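PDB 3TQE: malonyl-CoA-[acyl-carrier-protein] transacylase from Coxiella burnetii, which probably transfers the malonyl group from malonyl-CoA to holo-acyl carrier protein, supplying malonyl-ACP for fatty acid synthesis. Local coordinates for residues I233-D237 with A250-Q254; Q158-P162 with V172-H176. All coordinates share one frame; numbering follows the deposited sequence.

Contact 1: residues I233-D237 with A250-Q254; sequences IHNVD and ALIKQ
Val236, in the irregular chain 233-237, comes closest to helix 244-254 at Gln254, with 5.3 Å between their CA atoms. This is a loop packed against the helix that follows it, in the larger part of the acyltransferase (FabD) fold, beside the predicted catalytic pair Ser96 and His205. Val236 fills the middle of the contact and divides its two methyls between Ala250 and Lys253, three residues apart on one side of the helix. CG1 lies 4.1 Å from Ala250 CB, while CG2, anti to the backbone N, reaches the aliphatic stem of Lys253, 3.6 Å from its CG. That lysine chain is fully extended and crosses the valine at about a right angle, so the methyl rests against its CG and CD, well short of the amine.

His234 receives the methyl of Ala250 over one face of its imidazole in a CH-pi contact: Ala250 CB stands 4.0 Å from the ring centroid and is displaced toward the rim on the ND1 side. The same ring is fixed by a hydrogen bond from ND1 to Glu99, whose other carboxylate oxygen takes the backbone N of Asn235. Gln254 turns its amide to the active site, with OE1 bonded to Arg121 and NE2 to the carbonyl of Ser96. Its side chain thus ties helix 244-254 to the backbone of Ser96, and its backbone O is hydrogen-bonded to His205 ND1, consistent with a part in orienting the predicted catalytic histidine.

One water bridges the backbones. It accepts from Val236 N at 3.1 Å and donates to Ala250 O at 3.2 Å, an oxygen that also takes the helical bond from Gln254 N at 3.0 Å.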
# COMPACT_ATOMS: atom_id res chain seq x y z
N ILE A 233 -5.88 5.32 -8.90
CA ILE A 233 -5.42 4.33 -9.85
C ILE A 233 -5.26 3.02 -9.11
O ILE A 233 -4.41 2.89 -8.24
CB ILE A 233 -4.08 4.73 -10.48
CG1 ILE A 233 -4.15 6.10 -11.13
CG2 ILE A 233 -3.61 3.66 -11.48
CD1 ILE A 233 -5.22 6.26 -12.06
N HIS A 234 -6.05 2.03 -9.48
CA HIS A 234 -6.03 0.73 -8.81
C HIS A 234 -4.84 -0.12 -9.20
O HIS A 234 -4.41 -0.14 -10.33
CB HIS A 234 -7.31 -0.01 -9.11
CG HIS A 234 -8.49 0.59 -8.46
ND1 HIS A 234 -8.88 0.26 -7.18
CD2 HIS A 234 -9.34 1.57 -8.88
CE1 HIS A 234 -9.95 0.98 -6.86
NE2 HIS A 234 -10.24 1.78 -7.87
N ASN A 235 -4.39 -0.87 -8.22
CA ASN A 235 -3.23 -1.74 -8.35
C ASN A 235 -3.41 -2.82 -9.38
O ASN A 235 -2.43 -3.26 -9.98
CB ASN A 235 -2.96 -2.45 -7.03
CG ASN A 235 -2.42 -1.55 -5.95
OD1 ASN A 235 -1.96 -0.40 -6.16
ND2 ASN A 235 -2.43 -2.11 -4.77
N VAL A 236 -4.62 -3.34 -9.48
CA VAL A 236 -4.80 -4.57 -10.22
C VAL A 236 -4.82 -4.32 -11.69
O VAL A 236 -4.35 -5.17 -12.46
CB VAL A 236 -6.06 -5.31 -9.74
CG1 VAL A 236 -7.30 -4.55 -10.06
CG2 VAL A 236 -6.10 -6.70 -10.27
N ASP A 237 -5.33 -3.16 -12.09
CA ASP A 237 -5.52 -2.85 -13.50
C ASP A 237 -4.96 -1.53 -13.99
O ASP A 237 -5.06 -1.20 -15.18
CB ASP A 237 -7.01 -2.98 -13.84
CG ASP A 237 -7.89 -2.14 -12.98
OD1 ASP A 237 -7.38 -1.31 -12.21
OD2 ASP A 237 -9.13 -2.37 -13.02
N ALA A 250 -12.27 -4.49 -8.13
CA ALA A 250 -10.86 -4.19 -8.14
C ALA A 250 -10.21 -4.50 -6.81
O ALA A 250 -9.09 -5.00 -6.76
CB ALA A 250 -10.64 -2.74 -8.51
N LEU A 251 -10.91 -4.21 -5.73
CA LEU A 251 -10.38 -4.46 -4.40
C LEU A 251 -10.30 -5.94 -4.09
O LEU A 251 -9.38 -6.39 -3.43
CB LEU A 251 -11.20 -3.76 -3.33
CG LEU A 251 -11.12 -2.24 -3.39
CD1 LEU A 251 -12.15 -1.66 -2.45
CD2 LEU A 251 -9.69 -1.74 -3.05
N ILE A 252 -11.25 -6.71 -4.58
CA ILE A 252 -11.22 -8.13 -4.32
C ILE A 252 -10.16 -8.79 -5.20
O ILE A 252 -9.38 -9.61 -4.74
CB ILE A 252 -12.61 -8.74 -4.52
CG1 ILE A 252 -13.59 -8.16 -3.48
CG2 ILE A 252 -12.53 -10.25 -4.47
CD1 ILE A 252 -13.16 -8.32 -2.03
N LYS A 253 -10.11 -8.42 -6.47
CA LYS A 253 -9.10 -8.98 -7.37
C LYS A 253 -7.69 -8.64 -6.93
O LYS A 253 -6.77 -9.40 -7.16
CB LYS A 253 -9.37 -8.52 -8.80
CG LYS A 253 -8.59 -9.30 -9.87
CD LYS A 253 -8.98 -8.81 -11.28
CE LYS A 253 -8.25 -9.61 -12.36
NZ LYS A 253 -8.68 -9.20 -13.75
N GLN A 254 -7.53 -7.49 -6.28
CA GLN A 254 -6.23 -7.07 -5.80
C GLN A 254 -5.57 -8.12 -4.95
O GLN A 254 -4.37 -8.25 -4.98
CB GLN A 254 -6.41 -5.78 -4.97
CG GLN A 254 -5.14 -5.10 -4.59
CD GLN A 254 -5.30 -4.28 -3.32
OE1 GLN A 254 -5.81 -4.74 -2.31
NE2 GLN A 254 -4.81 -3.07 -3.36
O HOH W 1 -6.74 -2.96 -7.26

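Contact 2: residues Q158-P162 with V172-H176; sequences QVVQP and VISGH
Gln161 and Ser174 form the hydrogen-bonded pair of this antiparallel ladder, with Gln161 N to Ser174 O at 3.0 Å and Ser174 N to Gln161 O at 2.9 Å. Non-hydrogen-bonded pairs lie to either side, Val160 with Gly175 and Pro162 with Ile173. In both, the CA atoms are only 4.2 Å apart, and CA-H...O contacts supplement the ladder, as from Val160 CA to Ser174 O.

Beyond Gly175, where the chain turns a corner, His176 grips Val159 with two further bonds. His176 N donates to Val159 O at 2.8 Å; in return Val159 N points almost straight, at 176°, to His176 ND1, 2.9 Å away and in the plane of the imidazole. With CG anti to its carbonyl carbon (chi1 -71°), the histidine brings ND1 back toward segment 158-162. The Val159 bond therefore requires ND1 to act as acceptor. The Gln158 side chain crosses that of His176 obliquely; its amide, 8° from parallel to the imidazole, sets NE2 3.4 Å from His176 CB. Its OE1 is bonded to Arg182 and NE2 to Glu178.

Apolar contact is concentrated on the helix-facing side of the sheet. Val160 CG2 and Ile173 CD1 meet at 3.8 Å, the two side chains lying side by side and pointing the same way, under helices 144-155 and 177-189. Ser174, on the face shared with Gln161, bonds through OG to the carbonyl of Ser204.

Together these strands make the beta hairpin 160-167/170-174 of the small, ferredoxin-like subdomain of malonyl-CoA:ACP transacylases, with His176 as N-cap residue leading into helix 177-189.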
# COMPACT_ATOMS: atom_id res chain seq x y z
N GLN A 158 3.22 -26.23 -7.40
CA GLN A 158 2.88 -25.29 -6.35
C GLN A 158 2.65 -23.92 -6.97
O GLN A 158 2.77 -23.73 -8.17
CB GLN A 158 4.01 -25.22 -5.32
CG GLN A 158 4.21 -26.51 -4.54
CD GLN A 158 5.17 -26.29 -3.40
OE1 GLN A 158 6.36 -26.07 -3.64
NE2 GLN A 158 4.66 -26.28 -2.16
N VAL A 159 2.27 -22.97 -6.12
CA VAL A 159 2.06 -21.61 -6.53
C VAL A 159 3.30 -20.78 -6.23
O VAL A 159 3.80 -20.76 -5.11
CB VAL A 159 0.88 -20.98 -5.77
CG1 VAL A 159 0.73 -19.50 -6.10
CG2 VAL A 159 -0.38 -21.71 -6.09
N VAL A 160 3.77 -20.06 -7.22
CA VAL A 160 4.77 -19.02 -7.01
C VAL A 160 4.69 -18.09 -8.19
O VAL A 160 4.73 -18.51 -9.33
CB VAL A 160 6.19 -19.57 -6.81
CG1 VAL A 160 6.62 -20.49 -7.97
CG2 VAL A 160 7.21 -18.44 -6.59
N GLN A 161 4.53 -16.81 -7.92
CA GLN A 161 4.41 -15.85 -8.99
C GLN A 161 4.73 -14.46 -8.54
O GLN A 161 4.73 -14.19 -7.36
CB GLN A 161 3.01 -15.86 -9.57
CG GLN A 161 1.89 -15.70 -8.62
CD GLN A 161 0.57 -16.10 -9.31
OE1 GLN A 161 0.32 -17.29 -9.59
NE2 GLN A 161 -0.25 -15.13 -9.57
N PRO A 162 4.96 -13.55 -9.50
CA PRO A 162 5.11 -12.15 -9.16
C PRO A 162 3.87 -11.63 -8.43
O PRO A 162 2.75 -11.94 -8.80
CB PRO A 162 5.31 -11.48 -10.53
CG PRO A 162 5.91 -12.57 -11.39
CD PRO A 162 5.18 -13.80 -10.93
N VAL A 172 8.58 -8.51 -5.98
CA VAL A 172 8.31 -9.46 -4.90
C VAL A 172 7.47 -10.58 -5.47
O VAL A 172 6.53 -10.34 -6.21
CB VAL A 172 7.58 -8.80 -3.73
CG1 VAL A 172 7.29 -9.80 -2.64
CG2 VAL A 172 8.40 -7.62 -3.20
N ILE A 173 7.88 -11.81 -5.17
CA ILE A 173 7.13 -12.99 -5.52
C ILE A 173 6.44 -13.55 -4.28
O ILE A 173 6.82 -13.27 -3.16
CB ILE A 173 8.01 -14.05 -6.20
CG1 ILE A 173 9.10 -14.59 -5.25
CG2 ILE A 173 8.61 -13.46 -7.48
CD1 ILE A 173 9.85 -15.86 -5.79
N SER A 174 5.42 -14.34 -4.52
CA SER A 174 4.58 -14.88 -3.48
C SER A 174 4.13 -16.27 -3.85
O SER A 174 3.95 -16.56 -5.02
CB SER A 174 3.36 -13.97 -3.36
OG SER A 174 2.62 -14.33 -2.25
N GLY A 175 3.89 -17.10 -2.85
CA GLY A 175 3.30 -18.40 -3.08
C GLY A 175 3.62 -19.35 -1.96
O GLY A 175 3.85 -18.97 -0.82
N HIS A 176 3.64 -20.62 -2.31
CA HIS A 176 4.03 -21.61 -1.34
C HIS A 176 5.47 -21.43 -0.94
O HIS A 176 6.31 -21.11 -1.78
CB HIS A 176 3.87 -22.99 -1.92
CG HIS A 176 2.45 -23.39 -2.08
ND1 HIS A 176 1.85 -23.53 -3.31
CD2 HIS A 176 1.51 -23.68 -1.16
CE1 HIS A 176 0.59 -23.89 -3.13
NE2 HIS A 176 0.37 -24.01 -1.84

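Overall arrangement
The two contacts belong to different parts of one acyltransferase domain, and both lie near the predicted active site. Their centres are 18 Å apart and their nearest atoms about 9 Å, so they do not touch. Contact 1 is the closer to the predicted catalytic residues: the side chain of Gln254 comes within about 4 Å of that of His205 and about 6 Å of a bound glycine. In contact 2 the side chain of Ser174 lies about 6 Å from that of His205, and the side chain of Val172 about 7 Å from a bound glycine. The chain segment carrying Ser204 and His205 connects them: Ser204 is bonded to Ser174 and His205 to Gln254.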